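Local coordinates for protein 4-imidazolone-5-propanoate amidohydrolase (PDB 2OOF) that catalyses the hydrolysis of 4-imidazolone-5-propanoate to N-formimidoyl-L-glutamate, the third step of histidine degradation, probably with an iron or zinc ion, at residues L26-A31 / L42-D47; C71-I76 / S316-G321; H242-S247 / E267-E272. All blocks are in the same frame, centred on the assembly; numbering follows the deposited sequence.

Contact 1 of 3, residues L26-A31 / L42-D47; sequences LLEPHA and LVPMQD
His30 lays one face of its imidazole against the backbone of Pro44: Pro44 CA sits 3.7 Å from the centroid of the His30 ring and only 6° off the ring normal, a CH-pi contact. Pro44 CG also comes within 3.4 Å of His30 NE2, the imidazole and the pyrrolidine running alongside each other in one direction. Leu42, at the start of the 42-47 segment, touches His30 CB with CD2. What fixes the rotation of the imidazole is a bond inside its own segment, His30 ND1 to Glu28 O at 2.7 Å, with the acceptor almost in the ring plane although the donor stands above the carbonyl plane of Glu28. The backbones are joined by the antiparallel hydrogen-bonded pair of Ala31 and Val43, Ala31 N giving to Val43 O and Val43 N to Ala31 O, and by Met45 N to Pro29 O at a nearly straight 174°. On the Ala31 side Met45, present as selenomethionine, sets off with CG anti to its carbonyl carbon and then bends twice, which brings SE to 3.8 Å from Ala31 CB. Farther out, Gln46 NE2 donates to the syn lone pair of Glu28 OE1 at 2.7 Å, with amide and carboxylate planes 65° apart. A water ties this edge together, giving to Glu28 OE1 and Pro29 O and accepting from Gln46 N. Backbone bonds from Leu27 to Pro14 and from His30 to Val12 link the 26-31 segment to strand 12-14. This is the open end of the beta hairpin 30-35/38-44, in the small mixed sheet well away from the metal site.

Contact 2 of 3, residues C71-I76 / S316-G321; sequences CHTHLI and SDINPG. With FE (Fe (III) ion), chain B.
The metal site of this amidohydrolase, at the mouth of its TIM barrel, is assembled where the His-Thr-His end of strand 63-73 meets the loop after strand 312-314. His72 NE2 binds the iron at 2.3 Å and Asp317 OD1 at 2.5 Å. These two side chains run alongside each other, both with CG anti to the backbone N (chi1 -175° and -170°), and their ring and carboxylate planes stand 77° apart; His72 NE2 and Asp317 OD1 are 3.0 Å apart because both bind the iron, not through a hydrogen bond. Asp317 OD2 turns to the water on the iron and accepts its hydrogen at 2.9 Å. His242 supplies a further ligand, and His74 is a metal ligand in a nearly identical enzyme, although its modelled ring orientation is doubtful. Next to the metal ligands the backbones are joined by His74 N to Ile318 O at 2.7 Å, and Asp317 CA rests 3.0 Å from His72 O as a CA-H...O contact. Asn319 CB packs 3.6 Å from His74 CB, while bonds from its ND2 to Asp317 O and from Thr322 N to its OD1 fix the amide, which probably also binds the product, N-formimidoyl-L-glutamate. Leu75 CB meets Ile318 CG2 on the side covered by helix 116-133. A His-X-His at the first barrel strand, answered by an aspartate after the last, is the signature of metal-dependent amidohydrolases.

Contact 3 of 3, residues H242-S247 / E267-E272; sequences HMDQLS and EYLDPE. With FE (Fe (III) ion), chain B.
Two turns leaving neighbouring barrel strands meet through Tyr268 N and Asp244 O, a 2.6 Å hydrogen bond that lies in the carbonyl plane. The same Asp244 O faces the rim of the Tyr268 ring, in its plane, and CE2 of that ring comes to 3.2 Å from Leu246 O, so the tyrosine lies along the backbone of the 244-247 turn. Asp244 CB packs 3.6 Å from Leu269 N; its OD2 meets Leu269 CD1 at the same distance and is hydrogen-bonded to Ser252 OG. Replacing Tyr268 by an alanine would probably open a gap beside Leu246 and Ser247 and set that part of the turn freer to move. Glu267 folds its chain at CG (chi2 72°), bringing OE1 to 3.4 Å from Gln245 CA, and the two side chains run alongside each other. Gln245 is probably a substrate ligand, as in a nearly identical enzyme. His242 NE2 binds the iron at 2.3 Å. Strand 238-243, which carries it, lies between parallel strands 210-215 and 262-265, while Asp270 is the N-cap of helix 271-280, its OD2 accepting weakly from Glu272 N, and Leu269 packs against that helix at Ile274 and Leu277.

Along the chain contact 1 closes first, and contact 3 is then nested inside the long loop that contact 2 closes. Contacts 2 and 3, with centres 19 Å apart, both belong to the TIM-barrel part of the protein and share the iron and its water; they touch directly where His72 NE2 lies 3.2 Å from His242 NE2. The active site thus draws its ligands from strand ends far apart in sequence. Contact 1 stands off, about 22 Å from contact 2 and 28 Å from contact 3 by nearest atoms, in the small sheet of strands 7-10, 30-35, 38-44 and 57-58, and has no part in the metal site.

Contact 1 of 3, residues L26-A31 / L42-D47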
ATOM      1  N   LEU A  26       4.472  13.553  18.982  1.00 22.92           N
ATOM      2  CA  LEU A  26       5.157  12.935  20.115  1.00 24.66           C
ATOM      3  C   LEU A  26       4.672  13.498  21.447  1.00 24.67           C
ATOM      4  O   LEU A  26       4.450  14.700  21.580  1.00 23.17           O
ATOM      5  CB  LEU A  26       6.672  13.152  20.013  1.00 24.40           C
ATOM      6  CG  LEU A  26       7.470  12.172  19.148  1.00 27.10           C
ATOM      7  CD1 LEU A  26       8.827  12.766  18.816  1.00 25.12           C
ATOM      8  CD2 LEU A  26       7.623  10.847  19.889  1.00 25.46           C
ATOM      9  N   LEU A  27       4.530  12.618  22.430  1.00 25.59           N
ATOM     10  CA  LEU A  27       4.083  13.001  23.763  1.00 25.96           C
ATOM     11  C   LEU A  27       5.050  12.473  24.817  1.00 26.18           C
ATOM     12  O   LEU A  27       5.931  11.671  24.524  1.00 23.78           O
ATOM     13  CB  LEU A  27       2.694  12.424  24.044  1.00 25.45           C
ATOM     14  CG  LEU A  27       1.585  12.628  23.008  1.00 27.25           C
ATOM     15  CD1 LEU A  27       0.314  11.969  23.525  1.00 24.24           C
ATOM     16  CD2 LEU A  27       1.363  14.109  22.744  1.00 25.20           C
ATOM     17  N   GLU A  28       4.869  12.944  26.045  1.00 26.90           N
ATOM     18  CA  GLU A  28       5.685  12.512  27.176  1.00 28.59           C
ATOM     19  C   GLU A  28       5.291  11.058  27.443  1.00 25.72           C
ATOM     20  O   GLU A  28       4.296  10.577  26.906  1.00 23.19           O
ATOM     21  CB  GLU A  28       5.338  13.354  28.405  1.00 32.55           C
ATOM     22  CG  GLU A  28       3.883  13.178  28.837  1.00 37.24           C
ATOM     23  CD  GLU A  28       3.462  14.112  29.959  1.00 41.06           C
ATOM     24  OE1 GLU A  28       4.105  14.083  31.031  1.00 41.17           O
ATOM     25  OE2 GLU A  28       2.483  14.867  29.770  1.00 41.13           O
ATOM     26  N   PRO A  29       6.061  10.343  28.275  1.00 24.21           N
ATOM     27  CA  PRO A  29       5.725   8.949  28.570  1.00 25.50           C
ATOM     28  C   PRO A  29       4.259   8.770  28.954  1.00 27.27           C
ATOM     29  O   PRO A  29       3.690   9.572  29.701  1.00 27.19           O
ATOM     30  CB  PRO A  29       6.679   8.604  29.704  1.00 23.79           C
ATOM     31  CG  PRO A  29       7.898   9.368  29.330  1.00 23.24           C
ATOM     32  CD  PRO A  29       7.332  10.720  28.919  1.00 23.85           C
ATOM     33  N   HIS A  30       3.652   7.716  28.419  1.00 29.76           N
ATOM     34  CA  HIS A  30       2.254   7.401  28.677  1.00 31.69           C
ATOM     35  C   HIS A  30       2.084   5.928  28.987  1.00 32.06           C
ATOM     36  O   HIS A  30       3.027   5.141  28.911  1.00 32.63           O
ATOM     37  CB  HIS A  30       1.397   7.707  27.451  1.00 34.13           C
ATOM     38  CG  HIS A  30       0.862   9.102  27.412  1.00 37.18           C
ATOM     39  ND1 HIS A  30       1.670  10.208  27.293  1.00 38.95           N
ATOM     40  CD2 HIS A  30      -0.410   9.565  27.447  1.00 37.29           C
ATOM     41  CE1 HIS A  30       0.919  11.297  27.253  1.00 39.90           C
ATOM     42  NE2 HIS A  30      -0.346  10.932  27.345  1.00 38.22           N
ATOM     43  N   ALA A  31       0.859   5.573  29.343  1.00 32.02           N
ATOM     44  CA  ALA A  31       0.486   4.200  29.617  1.00 31.92           C
ATOM     45  C   ALA A  31      -0.562   3.979  28.549  1.00 31.59           C
ATOM     46  O   ALA A  31      -1.495   4.778  28.413  1.00 30.63           O
ATOM     47  CB  ALA A  31      -0.131   4.068  31.002  1.00 31.77           C
ATOM     48  N   LEU A  42      -5.092   6.325  26.868  1.00 43.16           N
ATOM     49  CA  LEU A  42      -3.742   6.854  26.759  1.00 42.74           C
ATOM     50  C   LEU A  42      -3.595   7.820  27.924  1.00 42.29           C
ATOM     51  O   LEU A  42      -4.164   8.911  27.910  1.00 42.27           O
ATOM     52  CB  LEU A  42      -3.557   7.589  25.432  1.00 43.38           C
ATOM     53  CG  LEU A  42      -2.637   6.895  24.428  1.00 44.28           C
ATOM     54  CD1 LEU A  42      -2.700   7.612  23.094  1.00 45.80           C
ATOM     55  CD2 LEU A  42      -1.213   6.876  24.967  1.00 42.97           C
ATOM     56  N   VAL A  43      -2.835   7.413  28.935  1.00 39.75           N
ATOM     57  CA  VAL A  43      -2.668   8.239  30.120  1.00 37.47           C
ATOM     58  C   VAL A  43      -1.224   8.575  30.456  1.00 37.15           C
ATOM     59  O   VAL A  43      -0.366   7.700  30.469  1.00 37.60           O
ATOM     60  CB  VAL A  43      -3.289   7.541  31.342  1.00 37.09           C
ATOM     61  CG1 VAL A  43      -3.290   8.479  32.537  1.00 35.72           C
ATOM     62  CG2 VAL A  43      -4.690   7.088  31.012  1.00 34.89           C
ATOM     63  N   PRO A  44      -0.942   9.851  30.749  1.00 36.45           N
ATOM     64  CA  PRO A  44       0.420  10.277  31.090  1.00 36.86           C
ATOM     65  C   PRO A  44       0.934   9.549  32.330  1.00 38.64           C
ATOM     66  O   PRO A  44       0.230   9.462  33.339  1.00 38.73           O
ATOM     67  CB  PRO A  44       0.261  11.774  31.333  1.00 36.55           C
ATOM     68  CG  PRO A  44      -0.876  12.148  30.428  1.00 36.14           C
ATOM     69  CD  PRO A  44      -1.846  11.011  30.661  1.00 35.80           C
HETATM   70  N   MSE A  45       2.158   9.029  32.251  1.00 39.98           N
HETATM   71  CA  MSE A  45       2.754   8.307  33.371  1.00 43.06           C
HETATM   72  C   MSE A  45       2.799   9.136  34.647  1.00 45.15           C
HETATM   73  O   MSE A  45       2.774   8.590  35.751  1.00 45.54           O
HETATM   74  CB  MSE A  45       4.169   7.842  33.016  1.00 42.22           C
HETATM   75  CG  MSE A  45       4.204   6.678  32.047  1.00 42.96           C
HETATM   76 SE   MSE A  45       3.054   5.222  32.639  1.00 50.55          SE
HETATM   77  CE  MSE A  45       4.145   4.562  34.118  1.00 42.55           C
ATOM     78  N   GLN A  46       2.862  10.453  34.498  1.00 48.11           N
ATOM     79  CA  GLN A  46       2.910  11.334  35.657  1.00 52.13           C
ATOM     80  C   GLN A  46       1.581  11.367  36.412  1.00 53.05           C
ATOM     81  O   GLN A  46       1.518  11.805  37.560  1.00 52.99           O
ATOM     82  CB  GLN A  46       3.296  12.749  35.229  1.00 54.06           C
ATOM     83  CG  GLN A  46       2.391  13.337  34.176  1.00 57.40           C
ATOM     84  CD  GLN A  46       2.463  14.846  34.139  1.00 60.36           C
ATOM     85  OE1 GLN A  46       2.112  15.518  35.111  1.00 61.03           O
ATOM     86  NE2 GLN A  46       2.922  15.392  33.019  1.00 60.55           N
ATOM     87  N   ASP A  47       0.517  10.910  35.765  1.00 54.48           N
ATOM     88  CA  ASP A  47      -0.790  10.889  36.406  1.00 56.13           C
ATOM     89  C   ASP A  47      -0.991   9.536  37.070  1.00 58.00           C
ATOM     90  O   ASP A  47      -2.043   9.270  37.649  1.00 58.03           O
ATOM     91  CB  ASP A  47      -1.906  11.127  35.383  1.00 55.13           C
ATOM     92  CG  ASP A  47      -1.862  12.515  34.781  1.00 55.29           C
ATOM     93  OD1 ASP A  47      -1.069  13.353  35.260  1.00 56.43           O
ATOM     94  OD2 ASP A  47      -2.629  12.776  33.833  1.00 54.12           O
TER
HETATM   95  O   HOH W   1       4.089  11.603  31.859  1.00 29.53           O

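Contact 2 of 3, residues C71-I76 / S316-G321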
ATOM      1  N   CYS A  71       0.046   0.763   1.338  1.00 20.55           N
ATOM      2  CA  CYS A  71      -1.157   0.759   0.519  1.00 19.54           C
ATOM      3  C   CYS A  71      -1.079   0.515  -0.972  1.00 20.62           C
ATOM      4  O   CYS A  71      -2.046   0.829  -1.675  1.00 20.44           O
ATOM      5  CB  CYS A  71      -1.868   2.097   0.735  1.00 20.44           C
ATOM      6  SG  CYS A  71      -0.786   3.532   0.348  1.00 19.15           S
ATOM      7  N   HIS A  72       0.024  -0.038  -1.471  1.00 19.94           N
ATOM      8  CA  HIS A  72       0.139  -0.257  -2.906  1.00 18.52           C
ATOM      9  C   HIS A  72       1.167  -1.332  -3.286  1.00 20.78           C
ATOM     10  O   HIS A  72       2.317  -1.011  -3.610  1.00 21.71           O
ATOM     11  CB  HIS A  72       0.494   1.077  -3.573  1.00 18.62           C
ATOM     12  CG  HIS A  72       0.523   1.025  -5.068  1.00 20.44           C
ATOM     13  ND1 HIS A  72      -0.273   1.831  -5.854  1.00 18.05           N
ATOM     14  CD2 HIS A  72       1.246   0.260  -5.925  1.00 20.54           C
ATOM     15  CE1 HIS A  72      -0.044   1.565  -7.126  1.00 18.62           C
ATOM     16  NE2 HIS A  72       0.872   0.616  -7.197  1.00 18.91           N
ATOM     17  N   THR A  73       0.761  -2.600  -3.256  1.00 18.82           N
ATOM     18  CA  THR A  73       1.681  -3.665  -3.624  1.00 16.93           C
ATOM     19  C   THR A  73       1.086  -4.681  -4.589  1.00 18.50           C
ATOM     20  O   THR A  73      -0.135  -4.789  -4.732  1.00 18.86           O
ATOM     21  CB  THR A  73       2.216  -4.449  -2.381  1.00 17.03           C
ATOM     22  OG1 THR A  73       1.277  -5.462  -2.002  1.00 18.78           O
ATOM     23  CG2 THR A  73       2.447  -3.508  -1.196  1.00 16.43           C
ATOM     24  N   HIS A  74       1.981  -5.390  -5.276  1.00 19.61           N
ATOM     25  CA  HIS A  74       1.640  -6.470  -6.202  1.00 19.39           C
ATOM     26  C   HIS A  74       2.556  -7.597  -5.711  1.00 20.40           C
ATOM     27  O   HIS A  74       3.242  -8.242  -6.513  1.00 20.13           O
ATOM     28  CB  HIS A  74       2.044  -6.179  -7.654  1.00 21.74           C
ATOM     29  CG  HIS A  74       1.520  -4.894  -8.210  1.00 24.12           C
ATOM     30  ND1 HIS A  74       1.941  -3.656  -7.761  1.00 27.24           N
ATOM     31  CD2 HIS A  74       0.677  -4.647  -9.241  1.00 24.18           C
ATOM     32  CE1 HIS A  74       1.385  -2.712  -8.493  1.00 24.88           C
ATOM     33  NE2 HIS A  74       0.612  -3.287  -9.401  1.00 24.21           N
ATOM     34  N   LEU A  75       2.582  -7.834  -4.404  1.00 19.03           N
ATOM     35  CA  LEU A  75       3.468  -8.864  -3.883  1.00 18.52           C
ATOM     36  C   LEU A  75       3.072 -10.311  -4.200  1.00 19.47           C
ATOM     37  O   LEU A  75       3.799 -11.244  -3.855  1.00 19.53           O
ATOM     38  CB  LEU A  75       3.672  -8.672  -2.372  1.00 17.59           C
ATOM     39  CG  LEU A  75       2.514  -8.927  -1.413  1.00 19.07           C
ATOM     40  CD1 LEU A  75       2.305 -10.427  -1.264  1.00 19.15           C
ATOM     41  CD2 LEU A  75       2.829  -8.306  -0.054  1.00 16.71           C
ATOM     42  N   ILE A  76       1.928 -10.507  -4.846  1.00 18.37           N
ATOM     43  CA  ILE A  76       1.514 -11.852  -5.229  1.00 16.64           C
ATOM     44  C   ILE A  76       1.851 -12.025  -6.700  1.00 16.80           C
ATOM     45  O   ILE A  76       1.370 -11.267  -7.537  1.00 17.59           O
ATOM     46  CB  ILE A  76      -0.008 -12.069  -5.058  1.00 18.44           C
ATOM     47  CG1 ILE A  76      -0.365 -12.101  -3.565  1.00 18.64           C
ATOM     48  CG2 ILE A  76      -0.435 -13.367  -5.765  1.00 16.31           C
ATOM     49  CD1 ILE A  76      -1.852 -12.254  -3.279  1.00 15.68           C
ATOM     50  N   SER A 316       5.749   0.943  -1.204  1.00 14.59           N
ATOM     51  CA  SER A 316       6.788   0.169  -1.881  1.00 17.28           C
ATOM     52  C   SER A 316       6.528  -0.197  -3.344  1.00 17.20           C
ATOM     53  O   SER A 316       7.468  -0.286  -4.122  1.00 18.47           O
ATOM     54  CB  SER A 316       7.053  -1.128  -1.107  1.00 16.71           C
ATOM     55  OG  SER A 316       5.906  -1.966  -1.121  1.00 19.28           O
ATOM     56  N   ASP A 317       5.269  -0.411  -3.711  1.00 18.72           N
ATOM     57  CA  ASP A 317       4.908  -0.801  -5.073  1.00 20.59           C
ATOM     58  C   ASP A 317       5.595  -2.118  -5.453  1.00 21.87           C
ATOM     59  O   ASP A 317       5.926  -2.353  -6.616  1.00 22.37           O
ATOM     60  CB  ASP A 317       5.280   0.292  -6.087  1.00 21.89           C
ATOM     61  CG  ASP A 317       4.701   0.015  -7.474  1.00 23.95           C
ATOM     62  OD1 ASP A 317       3.634  -0.626  -7.532  1.00 24.10           O
ATOM     63  OD2 ASP A 317       5.293   0.430  -8.498  1.00 23.51           O
ATOM     64  N   ILE A 318       5.808  -2.971  -4.452  1.00 21.43           N
ATOM     65  CA  ILE A 318       6.444  -4.261  -4.676  1.00 21.01           C
ATOM     66  C   ILE A 318       5.811  -4.924  -5.882  1.00 21.80           C
ATOM     67  O   ILE A 318       4.604  -5.152  -5.906  1.00 21.15           O
ATOM     68  CB  ILE A 318       6.250  -5.228  -3.474  1.00 22.06           C
ATOM     69  CG1 ILE A 318       6.868  -4.640  -2.208  1.00 20.47           C
ATOM     70  CG2 ILE A 318       6.888  -6.589  -3.787  1.00 20.43           C
ATOM     71  CD1 ILE A 318       6.486  -5.386  -0.957  1.00 19.72           C
ATOM     72  N   ASN A 319       6.622  -5.214  -6.889  1.00 20.68           N
ATOM     73  CA  ASN A 319       6.126  -5.891  -8.077  1.00 23.43           C
ATOM     74  C   ASN A 319       7.307  -6.396  -8.907  1.00 22.78           C
ATOM     75  O   ASN A 319       8.359  -5.747  -8.980  1.00 22.41           O
ATOM     76  CB  ASN A 319       5.203  -4.968  -8.877  1.00 22.02           C
ATOM     77  CG  ASN A 319       5.946  -4.043  -9.785  1.00 23.41           C
ATOM     78  OD1 ASN A 319       6.447  -4.458 -10.830  1.00 24.01           O
ATOM     79  ND2 ASN A 319       6.027  -2.775  -9.397  1.00 22.79           N
ATOM     80  N   PRO A 320       7.138  -7.566  -9.544  1.00 20.63           N
ATOM     81  CA  PRO A 320       8.122  -8.266 -10.376  1.00 20.76           C
ATOM     82  C   PRO A 320       8.874  -7.515 -11.471  1.00 20.66           C
ATOM     83  O   PRO A 320      10.040  -7.801 -11.708  1.00 22.70           O
ATOM     84  CB  PRO A 320       7.331  -9.463 -10.918  1.00 19.52           C
ATOM     85  CG  PRO A 320       5.959  -8.944 -11.016  1.00 20.10           C
ATOM     86  CD  PRO A 320       5.804  -8.164  -9.718  1.00 20.48           C
ATOM     87  N   GLY A 321       8.242  -6.547 -12.124  1.00 18.44           N
ATOM     88  CA  GLY A 321       8.935  -5.838 -13.193  1.00 20.89           C
ATOM     89  C   GLY A 321       9.380  -4.407 -12.963  1.00 21.53           C
ATOM     90  O   GLY A 321      10.328  -3.941 -13.599  1.00 22.23           O
TER
HETATM   91 FE    FE B 500       1.606  -0.698  -8.909  1.00 36.00          FE
HETATM   92  O   HOH W   2       3.224   0.023 -10.522  1.00 24.76           O

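Contact 3 of 3, residues H242-S247 / E267-E272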
ATOM      1  N   HIS A 242      -3.872   3.789 -11.187  1.00 44.69           N
ATOM      2  CA  HIS A 242      -2.453   3.898 -11.509  1.00 46.51           C
ATOM      3  C   HIS A 242      -2.399   5.025 -12.538  1.00 45.69           C
ATOM      4  O   HIS A 242      -2.764   4.805 -13.693  1.00 44.32           O
ATOM      5  CB  HIS A 242      -1.941   2.616 -12.189  1.00 49.08           C
ATOM      6  CG  HIS A 242      -1.361   1.600 -11.253  1.00 51.74           C
ATOM      7  ND1 HIS A 242      -2.115   0.921 -10.320  1.00 51.94           N
ATOM      8  CD2 HIS A 242      -0.101   1.114 -11.144  1.00 52.53           C
ATOM      9  CE1 HIS A 242      -1.345   0.056  -9.681  1.00 52.69           C
ATOM     10  NE2 HIS A 242      -0.119   0.154 -10.163  1.00 53.08           N
HETATM   11  N   MSE A 243      -1.966   6.223 -12.162  1.00 46.17           N
HETATM   12  CA  MSE A 243      -1.938   7.271 -13.171  1.00 46.95           C
HETATM   13  C   MSE A 243      -0.816   8.285 -13.213  1.00 44.35           C
HETATM   14  O   MSE A 243      -0.138   8.560 -12.219  1.00 41.94           O
HETATM   15  CB  MSE A 243      -3.265   8.016 -13.194  1.00 54.01           C
HETATM   16  CG  MSE A 243      -4.345   7.319 -14.010  1.00 60.96           C
HETATM   17 SE   MSE A 243      -5.790   7.071 -12.831  1.00 69.22          SE
HETATM   18  CE  MSE A 243      -6.952   5.908 -13.841  1.00 65.94           C
ATOM     19  N   ASP A 244      -0.660   8.841 -14.411  1.00 42.27           N
ATOM     20  CA  ASP A 244       0.358   9.829 -14.714  1.00 42.20           C
ATOM     21  C   ASP A 244       1.765   9.307 -14.430  1.00 42.61           C
ATOM     22  O   ASP A 244       2.682  10.079 -14.162  1.00 42.21           O
ATOM     23  CB  ASP A 244       0.079  11.122 -13.939  1.00 41.76           C
ATOM     24  CG  ASP A 244      -1.259  11.729 -14.307  1.00 40.66           C
ATOM     25  OD1 ASP A 244      -1.625  11.640 -15.499  1.00 37.90           O
ATOM     26  OD2 ASP A 244      -1.940  12.294 -13.426  1.00 40.29           O
ATOM     27  N   GLN A 245       1.937   7.992 -14.511  1.00 43.93           N
ATOM     28  CA  GLN A 245       3.245   7.388 -14.279  1.00 45.86           C
ATOM     29  C   GLN A 245       4.184   7.675 -15.456  1.00 46.18           C
ATOM     30  O   GLN A 245       5.340   8.071 -15.270  1.00 44.16           O
ATOM     31  CB  GLN A 245       3.099   5.875 -14.093  1.00 46.42           C
ATOM     32  CG  GLN A 245       4.408   5.163 -13.829  1.00 50.24           C
ATOM     33  CD  GLN A 245       4.237   3.671 -13.641  1.00 51.54           C
ATOM     34  OE1 GLN A 245       3.165   3.114 -13.889  1.00 52.85           O
ATOM     35  NE2 GLN A 245       5.303   3.012 -13.207  1.00 51.36           N
ATOM     36  N   LEU A 246       3.670   7.489 -16.670  1.00 47.32           N
ATOM     37  CA  LEU A 246       4.455   7.695 -17.884  1.00 48.51           C
ATOM     38  C   LEU A 246       3.859   8.776 -18.786  1.00 49.21           C
ATOM     39  O   LEU A 246       4.534   9.278 -19.688  1.00 49.78           O
ATOM     40  CB  LEU A 246       4.543   6.380 -18.670  1.00 48.62           C
ATOM     41  CG  LEU A 246       5.045   5.134 -17.921  1.00 50.65           C
ATOM     42  CD1 LEU A 246       4.864   3.893 -18.789  1.00 49.12           C
ATOM     43  CD2 LEU A 246       6.506   5.319 -17.542  1.00 49.28           C
ATOM     44  N   SER A 247       2.600   9.134 -18.533  1.00 48.71           N
ATOM     45  CA  SER A 247       1.902  10.137 -19.338  1.00 49.11           C
ATOM     46  C   SER A 247       0.622  10.628 -18.644  1.00 49.76           C
ATOM     47  O   SER A 247       0.097   9.966 -17.745  1.00 48.78           O
ATOM     48  CB  SER A 247       1.561   9.530 -20.706  1.00 48.25           C
ATOM     49  OG  SER A 247       0.927  10.462 -21.562  1.00 51.32           O
ATOM     50  N   GLU A 267       3.892  10.830 -11.619  1.00 43.61           N
ATOM     51  CA  GLU A 267       5.030  11.526 -12.221  1.00 45.28           C
ATOM     52  C   GLU A 267       4.626  12.705 -13.108  1.00 46.29           C
ATOM     53  O   GLU A 267       5.293  13.744 -13.110  1.00 45.45           O
ATOM     54  CB  GLU A 267       5.887  10.570 -13.056  1.00 45.98           C
ATOM     55  CG  GLU A 267       6.962   9.828 -12.294  1.00 45.48           C
ATOM     56  CD  GLU A 267       6.399   8.771 -11.388  1.00 46.29           C
ATOM     57  OE1 GLU A 267       5.328   8.216 -11.712  1.00 45.96           O
ATOM     58  OE2 GLU A 267       7.046   8.485 -10.362  1.00 47.34           O
ATOM     59  N   TYR A 268       3.526  12.550 -13.841  1.00 47.65           N
ATOM     60  CA  TYR A 268       3.061  13.583 -14.766  1.00 49.95           C
ATOM     61  C   TYR A 268       1.794  14.306 -14.358  1.00 48.58           C
ATOM     62  O   TYR A 268       1.112  14.889 -15.205  1.00 47.21           O
ATOM     63  CB  TYR A 268       2.850  12.976 -16.154  1.00 55.21           C
ATOM     64  CG  TYR A 268       4.139  12.610 -16.857  1.00 60.99           C
ATOM     65  CD1 TYR A 268       4.794  13.520 -17.680  1.00 62.28           C
ATOM     66  CD2 TYR A 268       4.712  11.354 -16.691  1.00 63.44           C
ATOM     67  CE1 TYR A 268       6.006  13.183 -18.337  1.00 63.24           C
ATOM     68  CE2 TYR A 268       5.928  11.003 -17.341  1.00 63.74           C
ATOM     69  CZ  TYR A 268       6.566  11.922 -18.165  1.00 63.93           C
ATOM     70  OH  TYR A 268       7.741  11.585 -18.822  1.00 62.26           O
ATOM     71  N   LEU A 269       1.476  14.279 -13.068  1.00 47.67           N
ATOM     72  CA  LEU A 269       0.281  14.956 -12.586  1.00 47.20           C
ATOM     73  C   LEU A 269       0.362  16.449 -12.907  1.00 47.49           C
ATOM     74  O   LEU A 269       1.418  17.073 -12.749  1.00 46.15           O
ATOM     75  CB  LEU A 269       0.123  14.740 -11.081  1.00 46.51           C
ATOM     76  CG  LEU A 269      -1.073  15.408 -10.396  1.00 45.43           C
ATOM     77  CD1 LEU A 269      -2.376  14.953 -11.038  1.00 44.48           C
ATOM     78  CD2 LEU A 269      -1.056  15.064  -8.913  1.00 44.80           C
ATOM     79  N   ASP A 270      -0.758  17.011 -13.359  1.00 47.38           N
ATOM     80  CA  ASP A 270      -0.844  18.430 -13.726  1.00 47.69           C
ATOM     81  C   ASP A 270      -1.544  19.291 -12.665  1.00 47.48           C
ATOM     82  O   ASP A 270      -2.141  18.773 -11.720  1.00 47.10           O
ATOM     83  CB  ASP A 270      -1.616  18.569 -15.030  1.00 48.37           C
ATOM     84  CG  ASP A 270      -3.046  18.130 -14.881  1.00 49.59           C
ATOM     85  OD1 ASP A 270      -3.247  16.934 -14.582  1.00 50.66           O
ATOM     86  OD2 ASP A 270      -3.957  18.968 -15.038  1.00 51.42           O
ATOM     87  N   PRO A 271      -1.491  20.626 -12.824  1.00 46.75           N
ATOM     88  CA  PRO A 271      -2.115  21.573 -11.894  1.00 46.64           C
ATOM     89  C   PRO A 271      -3.617  21.372 -11.693  1.00 47.39           C
ATOM     90  O   PRO A 271      -4.113  21.504 -10.576  1.00 47.99           O
ATOM     91  CB  PRO A 271      -1.792  22.926 -12.518  1.00 46.26           C
ATOM     92  CG  PRO A 271      -0.444  22.685 -13.111  1.00 45.09           C
ATOM     93  CD  PRO A 271      -0.644  21.347 -13.792  1.00 45.97           C
ATOM     94  N   GLU A 272      -4.343  21.061 -12.763  1.00 47.74           N
ATOM     95  CA  GLU A 272      -5.789  20.847 -12.648  1.00 48.34           C
ATOM     96  C   GLU A 272      -6.098  19.579 -11.854  1.00 45.94           C
ATOM     97  O   GLU A 272      -7.027  19.554 -11.046  1.00 44.71           O
ATOM     98  CB  GLU A 272      -6.446  20.745 -14.032  1.00 51.64           C
ATOM     99  CG  GLU A 272      -6.568  22.062 -14.784  1.00 58.34           C
ATOM    100  CD  GLU A 272      -5.221  22.669 -15.133  1.00 62.15           C
ATOM    101  OE1 GLU A 272      -4.374  21.952 -15.717  1.00 63.88           O
ATOM    102  OE2 GLU A 272      -5.013  23.862 -14.829  1.00 63.77           O
TER
HETATM  103 FE    FE B 500       1.606  -0.698  -8.909  1.00 36.00          FE
HETATM  104  O   HOH W   2       3.224   0.023 -10.522  1.00 24.76           O